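Local coordinates for protein D-psicose 3-epimerase (Agrobacterium tumefaciens, PDB 2HK0) that interconverts D-fructose and D-psicose by epimerising the ketohexose at C3, a metal-dependent reaction carried out in a TIM barrel, at residues Tyr27-His32 with Glu294-Ala299; Met201-His206 with Ser233-Pro238; His206-Glu211 with Gly241-His246. One frame throughout, in Å; residues are numbered along the deposited sequence.

Contact 1: residues Tyr27-His32 with Glu294-Ala299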
loop_
_atom_site.group_PDB
_atom_site.type_symbol
_atom_site.label_atom_id
_atom_site.label_comp_id
_atom_site.label_asym_id
_atom_site.label_seq_id
_atom_site.Cartn_x
_atom_site.Cartn_y
_atom_site.Cartn_z
ATOM N N TYR A 27 0.504 28.848 6.477
ATOM C CA TYR A 27 -0.619 29.541 7.133
ATOM C C TYR A 27 -1.899 29.736 6.304
ATOM O O TYR A 27 -2.982 29.854 6.877
ATOM C CB TYR A 27 -0.160 30.894 7.713
ATOM C CG TYR A 27 -0.247 32.013 6.716
ATOM C CD1 TYR A 27 0.651 32.090 5.654
ATOM C CD2 TYR A 27 -1.292 32.939 6.774
ATOM C CE1 TYR A 27 0.511 33.052 4.663
ATOM C CE2 TYR A 27 -1.439 33.919 5.787
ATOM C CZ TYR A 27 -0.534 33.961 4.737
ATOM O OH TYR A 27 -0.668 34.907 3.755
ATOM N N SER A 28 -1.791 29.751 4.977
ATOM C CA SER A 28 -2.976 29.912 4.118
ATOM C C SER A 28 -4.029 28.801 4.292
ATOM O O SER A 28 -5.137 28.869 3.741
ATOM C CB SER A 28 -2.568 29.989 2.650
ATOM O OG SER A 28 -1.977 31.242 2.373
ATOM N N TYR A 29 -3.662 27.769 5.033
ATOM C CA TYR A 29 -4.570 26.670 5.352
ATOM C C TYR A 29 -5.845 27.250 5.998
ATOM O O TYR A 29 -6.945 26.762 5.782
ATOM C CB TYR A 29 -3.869 25.757 6.356
ATOM C CG TYR A 29 -4.739 24.776 7.109
ATOM C CD1 TYR A 29 -5.352 23.706 6.458
ATOM C CD2 TYR A 29 -4.840 24.845 8.494
ATOM C CE1 TYR A 29 -6.028 22.715 7.174
ATOM C CE2 TYR A 29 -5.511 23.874 9.219
ATOM C CZ TYR A 29 -6.099 22.804 8.560
ATOM O OH TYR A 29 -6.724 21.813 9.301
ATOM N N TRP A 30 -5.670 28.301 6.788
ATOM C CA TRP A 30 -6.775 28.949 7.503
ATOM C C TRP A 30 -7.458 30.097 6.742
ATOM O O TRP A 30 -8.405 30.696 7.258
ATOM C CB TRP A 30 -6.266 29.485 8.851
ATOM C CG TRP A 30 -6.003 28.431 9.909
ATOM C CD1 TRP A 30 -6.933 27.813 10.696
ATOM C CD2 TRP A 30 -4.733 27.878 10.284
ATOM N NE1 TRP A 30 -6.327 26.913 11.536
ATOM C CE2 TRP A 30 -4.975 26.930 11.302
ATOM C CE3 TRP A 30 -3.413 28.088 9.854
ATOM C CZ2 TRP A 30 -3.945 26.189 11.900
ATOM C CZ3 TRP A 30 -2.390 27.355 10.445
ATOM C CH2 TRP A 30 -2.664 26.416 11.458
ATOM N N GLU A 31 -7.013 30.402 5.525
ATOM C CA GLU A 31 -7.612 31.512 4.782
ATOM C C GLU A 31 -8.262 31.135 3.456
ATOM O O GLU A 31 -8.187 29.981 3.019
ATOM C CB GLU A 31 -6.560 32.590 4.531
ATOM C CG GLU A 31 -5.991 33.221 5.793
ATOM C CD GLU A 31 -7.026 34.055 6.551
ATOM O OE1 GLU A 31 -7.923 34.629 5.897
ATOM O OE2 GLU A 31 -6.932 34.146 7.794
ATOM N N HIS A 32 -8.894 32.126 2.818
ATOM C CA HIS A 32 -9.562 31.936 1.530
ATOM C C HIS A 32 -8.949 32.853 0.487
ATOM O O HIS A 32 -9.187 32.699 -0.705
ATOM C CB HIS A 32 -11.050 32.271 1.639
ATOM C CG HIS A 32 -11.772 31.479 2.677
ATOM N ND1 HIS A 32 -11.805 30.102 2.672
ATOM C CD2 HIS A 32 -12.479 31.869 3.765
ATOM C CE1 HIS A 32 -12.501 29.677 3.713
ATOM N NE2 HIS A 32 -12.920 30.730 4.393
ATOM N N GLU A 294 -7.494 21.489 15.337
ATOM C CA GLU A 294 -7.404 20.121 15.830
ATOM C C GLU A 294 -6.820 19.199 14.746
ATOM O O GLU A 294 -5.939 18.389 15.021
ATOM C CB GLU A 294 -8.794 19.644 16.262
ATOM C CG GLU A 294 -8.848 18.292 16.955
ATOM C CD GLU A 294 -10.284 17.785 17.078
ATOM O OE1 GLU A 294 -11.170 18.583 17.486
ATOM O OE2 GLU A 294 -10.532 16.598 16.762
ATOM N N ASP A 295 -7.319 19.312 13.520
ATOM C CA ASP A 295 -6.784 18.498 12.424
ATOM C C ASP A 295 -5.290 18.827 12.244
ATOM O O ASP A 295 -4.463 17.933 12.096
ATOM C CB ASP A 295 -7.521 18.788 11.113
ATOM C CG ASP A 295 -8.877 18.116 11.038
ATOM O OD1 ASP A 295 -9.123 17.159 11.796
ATOM O OD2 ASP A 295 -9.698 18.528 10.198
ATOM N N ALA A 296 -4.952 20.114 12.261
ATOM C CA ALA A 296 -3.557 20.538 12.107
ATOM C C ALA A 296 -2.703 19.939 13.226
ATOM O O ALA A 296 -1.643 19.359 12.985
ATOM C CB ALA A 296 -3.459 22.066 12.129
ATOM N N ARG A 297 -3.185 20.072 14.456
ATOM C CA ARG A 297 -2.473 19.552 15.617
ATOM C C ARG A 297 -2.307 18.026 15.537
ATOM O O ARG A 297 -1.236 17.488 15.871
ATOM C CB ARG A 297 -3.238 19.942 16.888
ATOM C CG ARG A 297 -2.403 20.127 18.130
ATOM C CD ARG A 297 -3.072 21.195 19.011
ATOM N NE ARG A 297 -4.522 21.047 18.972
ATOM C CZ ARG A 297 -5.403 22.010 19.238
ATOM N NH1 ARG A 297 -5.005 23.228 19.586
ATOM N NH2 ARG A 297 -6.699 21.757 19.112
ATOM N N ASN A 298 -3.345 17.325 15.083
ATOM C CA ASN A 298 -3.242 15.869 14.996
ATOM C C ASN A 298 -2.313 15.461 13.845
ATOM O O ASN A 298 -1.559 14.490 13.967
ATOM C CB ASN A 298 -4.638 15.220 14.833
ATOM C CG ASN A 298 -5.517 15.394 16.082
ATOM O OD1 ASN A 298 -5.005 15.484 17.200
ATOM N ND2 ASN A 298 -6.835 15.436 15.892
ATOM N N ALA A 299 -2.362 16.201 12.736
ATOM C CA ALA A 299 -1.503 15.886 11.596
ATOM C C ALA A 299 -0.042 16.101 11.985
ATOM O O ALA A 299 0.833 15.358 11.535
ATOM C CB ALA A 299 -1.861 16.747 10.383
HETATM O O HOH W 1 -8.489 19.855 7.930
#
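Tyr29 crosses to the helix carrying Asp295 and Ala296, and the path of its side chain is a worked example of how a tyrosine can be apolar along its ring and polar at its end. Its CB sets out toward the helix, with CG anti to the backbone N (chi1 164°), which carries the ring toward the helix as well. Further out, Tyr29 CD2 sits 3.4 Å above the indole plane of Trp30, over its centre, an edge laid on a face. The next atom, Tyr29 CE2, lies 4.0 Å from the methyl carbon Ala296 CB. The indole reaches the same methyl obliquely, Trp30 CZ2 lying 4.2 Å from Ala296 CB. At the tip, Tyr29 OH rests 3.6 Å from Asp295 CB, yet makes no direct hydrogen bond to that side chain. A water mediates instead, giving one hydrogen to Tyr29 OH at 3.0 Å and the other to Asp295 OD2 at 2.9 Å. The hydroxyl also bonds to the carbonyl oxygen of Met292 on the same helix, while Asp295 OD1 forms salt bridges with Lys240 and Lys291. The contact thus joins the loop following the first barrel strand, 22-26, to the closing helix 289-307 of the TIM barrel. Since Tyr29 OH gives its proton to Met292 O and accepts from the water, its rotation is defined, and the two lysines would be expected to stabilise the carboxylate in its charged form.

Contact 2: residues Met201-His206 with Ser233-Pro238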
loop_
_atom_site.group_PDB
_atom_site.type_symbol
_atom_site.label_atom_id
_atom_site.label_comp_id
_atom_site.label_asym_id
_atom_site.label_seq_id
_atom_site.Cartn_x
_atom_site.Cartn_y
_atom_site.Cartn_z
HETATM N N MSE A 201 13.279 20.461 -4.324
HETATM C CA MSE A 201 12.161 20.464 -3.378
HETATM C C MSE A 201 11.058 19.538 -3.878
HETATM O O MSE A 201 10.636 19.634 -5.038
HETATM C CB MSE A 201 11.625 21.881 -3.238
HETATM C CG MSE A 201 10.397 21.987 -2.421
HETATM SE SE MSE A 201 9.835 23.833 -2.310
HETATM C CE MSE A 201 8.032 23.517 -1.622
ATOM N N LEU A 202 10.597 18.637 -3.014
ATOM C CA LEU A 202 9.541 17.688 -3.383
ATOM C C LEU A 202 8.269 17.933 -2.569
ATOM O O LEU A 202 8.318 18.434 -1.444
ATOM C CB LEU A 202 10.023 16.242 -3.179
ATOM C CG LEU A 202 11.270 15.861 -3.985
ATOM C CD1 LEU A 202 11.665 14.401 -3.702
ATOM C CD2 LEU A 202 10.991 16.077 -5.477
ATOM N N ASP A 203 7.138 17.524 -3.131
ATOM C CA ASP A 203 5.833 17.749 -2.509
ATOM C C ASP A 203 4.988 16.478 -2.728
ATOM O O ASP A 203 4.787 16.061 -3.871
ATOM C CB ASP A 203 5.226 18.970 -3.202
ATOM C CG ASP A 203 3.873 19.358 -2.661
ATOM O OD1 ASP A 203 3.084 18.455 -2.306
ATOM O OD2 ASP A 203 3.589 20.574 -2.630
ATOM N N THR A 204 4.497 15.862 -1.649
ATOM C CA THR A 204 3.733 14.632 -1.796
ATOM C C THR A 204 2.553 14.728 -2.743
ATOM O O THR A 204 2.258 13.770 -3.443
ATOM C CB THR A 204 3.258 14.063 -0.443
ATOM O OG1 THR A 204 2.489 15.043 0.266
ATOM C CG2 THR A 204 4.463 13.643 0.381
ATOM N N PHE A 205 1.895 15.876 -2.789
ATOM C CA PHE A 205 0.763 16.053 -3.693
ATOM C C PHE A 205 1.193 15.886 -5.160
ATOM O O PHE A 205 0.491 15.242 -5.960
ATOM C CB PHE A 205 0.134 17.444 -3.490
ATOM C CG PHE A 205 -0.927 17.804 -4.524
ATOM C CD1 PHE A 205 -2.158 17.149 -4.549
ATOM C CD2 PHE A 205 -0.681 18.797 -5.470
ATOM C CE1 PHE A 205 -3.137 17.480 -5.510
ATOM C CE2 PHE A 205 -1.654 19.140 -6.438
ATOM C CZ PHE A 205 -2.881 18.476 -6.451
ATOM N N HIS A 206 2.346 16.453 -5.505
ATOM C CA HIS A 206 2.838 16.405 -6.875
ATOM C C HIS A 206 3.477 15.059 -7.177
ATOM O O HIS A 206 3.321 14.516 -8.274
ATOM C CB HIS A 206 3.836 17.547 -7.106
ATOM C CG HIS A 206 3.248 18.908 -6.883
ATOM N ND1 HIS A 206 2.217 19.400 -7.648
ATOM C CD2 HIS A 206 3.532 19.873 -5.974
ATOM C CE1 HIS A 206 1.886 20.609 -7.222
ATOM N NE2 HIS A 206 2.669 20.919 -6.207
ATOM N N SER A 233 -3.367 13.042 -1.200
ATOM C CA SER A 233 -3.505 13.197 -2.642
ATOM C C SER A 233 -4.479 14.294 -3.035
ATOM O O SER A 233 -4.316 14.921 -4.100
ATOM C CB SER A 233 -3.942 11.876 -3.284
ATOM O OG SER A 233 -5.300 11.595 -2.987
ATOM N N ASN A 234 -5.501 14.504 -2.205
ATOM C CA ASN A 234 -6.492 15.547 -2.475
ATOM C C ASN A 234 -6.291 16.755 -1.565
ATOM O O ASN A 234 -7.194 17.584 -1.396
ATOM C CB ASN A 234 -7.929 15.004 -2.368
ATOM C CG ASN A 234 -8.206 14.302 -1.039
ATOM O OD1 ASN A 234 -7.466 14.477 -0.067
ATOM N ND2 ASN A 234 -9.291 13.510 -0.992
ATOM N N ARG A 235 -5.101 16.824 -0.964
ATOM C CA ARG A 235 -4.680 17.965 -0.136
ATOM C C ARG A 235 -5.194 18.113 1.286
ATOM O O ARG A 235 -5.118 19.200 1.847
ATOM C CB ARG A 235 -4.947 19.274 -0.881
ATOM C CG ARG A 235 -4.388 19.289 -2.281
ATOM C CD ARG A 235 -3.007 19.880 -2.271
ATOM N NE ARG A 235 -2.880 20.826 -3.348
ATOM C CZ ARG A 235 -1.814 21.580 -3.571
ATOM N NH1 ARG A 235 -0.757 21.509 -2.778
ATOM N NH2 ARG A 235 -1.818 22.397 -4.608
ATOM N N ARG A 236 -5.732 17.042 1.857
ATOM C CA ARG A 236 -6.160 17.090 3.249
ATOM C C ARG A 236 -4.870 17.016 4.073
ATOM O O ARG A 236 -3.797 16.731 3.531
ATOM C CB ARG A 236 -7.050 15.893 3.581
ATOM C CG ARG A 236 -8.455 15.970 2.963
ATOM C CD ARG A 236 -9.176 14.652 3.201
ATOM N NE ARG A 236 -8.542 13.628 2.393
ATOM C CZ ARG A 236 -8.654 12.322 2.597
ATOM N NH1 ARG A 236 -9.390 11.860 3.608
ATOM N NH2 ARG A 236 -8.029 11.484 1.777
ATOM N N VAL A 237 -4.970 17.270 5.371
ATOM C CA VAL A 237 -3.798 17.226 6.222
ATOM C C VAL A 237 -3.252 15.809 6.287
ATOM O O VAL A 237 -3.990 14.831 6.172
ATOM C CB VAL A 237 -4.117 17.705 7.653
ATOM C CG1 VAL A 237 -4.746 19.099 7.615
ATOM C CG2 VAL A 237 -5.039 16.723 8.329
ATOM N N PRO A 238 -1.932 15.684 6.447
ATOM C CA PRO A 238 -1.280 14.378 6.526
ATOM C C PRO A 238 -1.898 13.483 7.602
ATOM O O PRO A 238 -2.148 13.921 8.727
ATOM C CB PRO A 238 0.162 14.741 6.837
ATOM C CG PRO A 238 0.334 16.064 6.096
ATOM C CD PRO A 238 -0.947 16.779 6.483
HETATM O O HOH W 2 -2.146 14.127 -5.924
#
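Phe205 and Arg235 carry the dense part of this contact, where a guanidinium lies flat on a phenyl ring. The planes are only 3° apart with centres 3.9 Å from each other, a stack that is also a cation-pi interaction. Bends at chi2 (-93°) and chi3 fold the Arg235 chain across the ring, and Arg235 CD makes a CH-pi contact 3.8 Å from the Phe205 centroid. Beyond it the guanidinium spreads toward Phe205 CD2, which Arg235 CZ approaches to 3.6 Å. A different kind of neighbour meets the ring rim: the carbonyl oxygen of Ser233 stands near the ring plane, 3.1 Å from Phe205 CD1, where the slightly positive C-H edge can accommodate it.

Beside this close packing the remaining links are looser. One water donates to both Phe205 O and Ser233 O, each at 2.9 Å, so the two backbones are tied through solvent and not by a direct bond. Asp203 OD2 and Arg235 NH1 are 4.4 Å apart, attractive in charge but beyond a salt bridge, and Arg235 NH1 also has a long, weak ion pair with Glu264. Separate from these is a local bond that caps helix 204-210, Asp203 OD1 accepting from Phe205 N at 2.9 Å.

Strand 198-203 passes directly into helix 204-210 at the C-terminal mouth of the barrel, where TIM-barrel enzymes carry their active sites. Asp203 OD2 has the like-charged Glu170 and Glu264 close by, and Asp203 touches His229 of strand 225-230; such an acidic cluster is consistent with a place for the catalytic metal. A neighbouring subunit brings Phe175 against Phe205, and loop 233-238 runs on until Val237 and Pro238 pack on helix 289-307.

Contact 3: residues His206-Glu211 with Gly241-His246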
loop_
_atom_site.group_PDB
_atom_site.type_symbol
_atom_site.label_atom_id
_atom_site.label_comp_id
_atom_site.label_asym_id
_atom_site.label_seq_id
_atom_site.Cartn_x
_atom_site.Cartn_y
_atom_site.Cartn_z
ATOM N N HIS A 206 2.346 16.453 -5.505
ATOM C CA HIS A 206 2.838 16.405 -6.875
ATOM C C HIS A 206 3.477 15.059 -7.177
ATOM O O HIS A 206 3.321 14.516 -8.274
ATOM C CB HIS A 206 3.836 17.547 -7.106
ATOM C CG HIS A 206 3.248 18.908 -6.883
ATOM N ND1 HIS A 206 2.217 19.400 -7.648
ATOM C CD2 HIS A 206 3.532 19.873 -5.974
ATOM C CE1 HIS A 206 1.886 20.609 -7.222
ATOM N NE2 HIS A 206 2.669 20.919 -6.207
HETATM N N MSE A 207 4.202 14.527 -6.202
HETATM C CA MSE A 207 4.828 13.221 -6.381
HETATM C C MSE A 207 3.743 12.161 -6.640
HETATM O O MSE A 207 3.941 11.236 -7.430
HETATM C CB MSE A 207 5.607 12.821 -5.123
HETATM C CG MSE A 207 6.778 13.687 -4.768
HETATM SE SE MSE A 207 7.580 12.979 -3.112
HETATM C CE MSE A 207 6.755 14.081 -1.857
ATOM N N ASN A 208 2.599 12.305 -5.965
ATOM C CA ASN A 208 1.499 11.352 -6.097
ATOM C C ASN A 208 1.055 11.188 -7.543
ATOM O O ASN A 208 0.603 10.122 -7.942
ATOM C CB ASN A 208 0.297 11.785 -5.246
ATOM C CG ASN A 208 -0.801 10.733 -5.219
ATOM O OD1 ASN A 208 -0.582 9.615 -4.753
ATOM N ND2 ASN A 208 -1.978 11.080 -5.728
ATOM N N ILE A 209 1.177 12.245 -8.331
ATOM C CA ILE A 209 0.766 12.158 -9.720
ATOM C C ILE A 209 1.889 11.663 -10.644
ATOM O O ILE A 209 1.726 10.671 -11.365
ATOM C CB ILE A 209 0.297 13.528 -10.236
ATOM C CG1 ILE A 209 -0.914 14.003 -9.421
ATOM C CG2 ILE A 209 -0.006 13.449 -11.750
ATOM C CD1 ILE A 209 -1.339 15.436 -9.716
ATOM N N GLU A 210 3.044 12.323 -10.572
ATOM C CA GLU A 210 4.155 12.027 -11.474
ATOM C C GLU A 210 5.146 10.898 -11.185
ATOM O O GLU A 210 5.628 10.254 -12.114
ATOM C CB GLU A 210 4.963 13.313 -11.682
ATOM C CG GLU A 210 4.130 14.500 -12.163
ATOM C CD GLU A 210 3.411 14.232 -13.483
ATOM O OE1 GLU A 210 3.827 13.311 -14.228
ATOM O OE2 GLU A 210 2.435 14.952 -13.782
ATOM N N GLU A 211 5.450 10.647 -9.921
ATOM C CA GLU A 211 6.473 9.654 -9.601
ATOM C C GLU A 211 6.125 8.186 -9.684
ATOM O O GLU A 211 5.005 7.758 -9.373
ATOM C CB GLU A 211 7.046 9.912 -8.207
ATOM C CG GLU A 211 7.587 11.334 -7.960
ATOM C CD GLU A 211 8.910 11.619 -8.679
ATOM O OE1 GLU A 211 9.533 10.675 -9.224
ATOM O OE2 GLU A 211 9.324 12.795 -8.676
ATOM N N GLY A 241 -5.371 10.427 4.936
ATOM C CA GLY A 241 -5.493 9.576 3.771
ATOM C C GLY A 241 -4.578 8.395 3.554
ATOM O O GLY A 241 -3.942 7.898 4.475
ATOM N N ARG A 242 -4.498 7.980 2.297
ATOM C CA ARG A 242 -3.728 6.813 1.879
ATOM C C ARG A 242 -2.279 7.003 1.427
ATOM O O ARG A 242 -1.666 6.070 0.924
ATOM C CB ARG A 242 -4.500 6.092 0.770
ATOM C CG ARG A 242 -4.687 6.945 -0.477
ATOM C CD ARG A 242 -5.471 6.209 -1.539
ATOM N NE ARG A 242 -6.056 7.174 -2.456
ATOM C CZ ARG A 242 -5.414 7.738 -3.474
ATOM N NH1 ARG A 242 -4.151 7.420 -3.734
ATOM N NH2 ARG A 242 -6.038 8.662 -4.200
HETATM N N MSE A 243 -1.731 8.199 1.589
HETATM C CA MSE A 243 -0.338 8.451 1.216
HETATM C C MSE A 243 0.532 7.384 1.943
HETATM O O MSE A 243 0.252 7.014 3.087
HETATM C CB MSE A 243 0.021 9.863 1.679
HETATM C CG MSE A 243 1.192 10.535 0.996
HETATM SE SE MSE A 243 0.955 10.763 -0.924
HETATM C CE MSE A 243 -0.244 12.274 -1.042
ATOM N N PRO A 244 1.581 6.860 1.288
ATOM C CA PRO A 244 2.411 5.849 1.969
ATOM C C PRO A 244 3.386 6.511 2.964
ATOM O O PRO A 244 4.604 6.493 2.781
ATOM C CB PRO A 244 3.151 5.157 0.826
ATOM C CG PRO A 244 2.572 5.753 -0.450
ATOM C CD PRO A 244 2.053 7.094 -0.083
ATOM N N TRP A 245 2.833 7.075 4.026
ATOM C CA TRP A 245 3.625 7.775 5.020
ATOM C C TRP A 245 4.812 7.003 5.581
ATOM O O TRP A 245 5.889 7.565 5.746
ATOM C CB TRP A 245 2.701 8.269 6.137
ATOM C CG TRP A 245 1.684 9.262 5.619
ATOM C CD1 TRP A 245 0.324 9.107 5.583
ATOM C CD2 TRP A 245 1.960 10.526 5.011
ATOM N NE1 TRP A 245 -0.266 10.206 4.982
ATOM C CE2 TRP A 245 0.715 11.088 4.619
ATOM C CE3 TRP A 245 3.144 11.246 4.752
ATOM C CZ2 TRP A 245 0.621 12.336 3.976
ATOM C CZ3 TRP A 245 3.051 12.475 4.122
ATOM C CH2 TRP A 245 1.793 13.010 3.738
ATOM N N HIS A 246 4.628 5.717 5.854
ATOM C CA HIS A 246 5.713 4.912 6.389
ATOM C C HIS A 246 6.888 4.824 5.402
ATOM O O HIS A 246 8.050 4.969 5.786
ATOM C CB HIS A 246 5.191 3.521 6.754
ATOM C CG HIS A 246 6.245 2.615 7.321
ATOM N ND1 HIS A 246 6.840 1.617 6.583
ATOM C CD2 HIS A 246 6.822 2.570 8.544
ATOM C CE1 HIS A 246 7.736 0.994 7.327
ATOM N NE2 HIS A 246 7.747 1.553 8.521
HETATM O O HOH W 3 -1.697 7.310 -4.928
#
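With CG anti to the backbone N (chi1 -173°), Asn208 is directed toward segment 241-246, and Met243, a selenomethionine in this crystal, folds back through a chi2 of 60° and a chi3 of 77° to meet it. The result is a light apolar touch, Met243 CE standing 4.3 Å from Asn208 CB. The polar ends approach no more closely: Asn208 OD1 and Arg242 NH1 are also 4.3 Å apart, and a water fills the role of a direct bond. It donates to Asn208 OD1 at 2.6 Å and accepts a weak bond from Arg242 NH1 at 2.7 Å, lying at the edge of the guanidinium and in its plane.

In the TIM barrel, helix 204-210 follows strand 198-203 directly, and helix 245-254 begins after the loop that leaves the next strand, 225-230. Pro244 sits at the N-cap of the latter helix and is the centre of an inverse gamma turn, closed by Trp245 N bonding to Met243 O at 2.7 Å. The same turn puts Met243 CB over a face of the Trp245 ring, toward its rim. Glu232 accepts from Met243 N and from Trp245 NE1, and Phe214 of helix 214-221 packs against both Asn208 and Met243. The stronger polar ties of the two bridged side chains run between subunits: Arg242 NH2 and Asn208 ND2 both bond to Asn208 O of a neighbouring subunit, whose Arg242 NH2 in turn bonds to Asn208 O of this chain.

Along the chain, contact 1 closes a loop over nearly the whole barrel, and the other two are nested inside it. The segments of contacts 2 and 3 alternate, so the two cross; they share His206 and helix 204-210, and their centres lie about 7 Å apart. Contact 1 is about 14 Å from contact 2 between centres, yet they touch where Ala299 meets Val237 and Pro238. Contact 3 lies about 20 Å from contact 1, centre to centre, without touching it. The loops after the first and seventh strands both meet helix 289-307, and the latter loop also packs on the start of helix 204-210, while contacts 2 and 3 together border one neighbouring subunit, tying the barrel mouth to the tetramer interface.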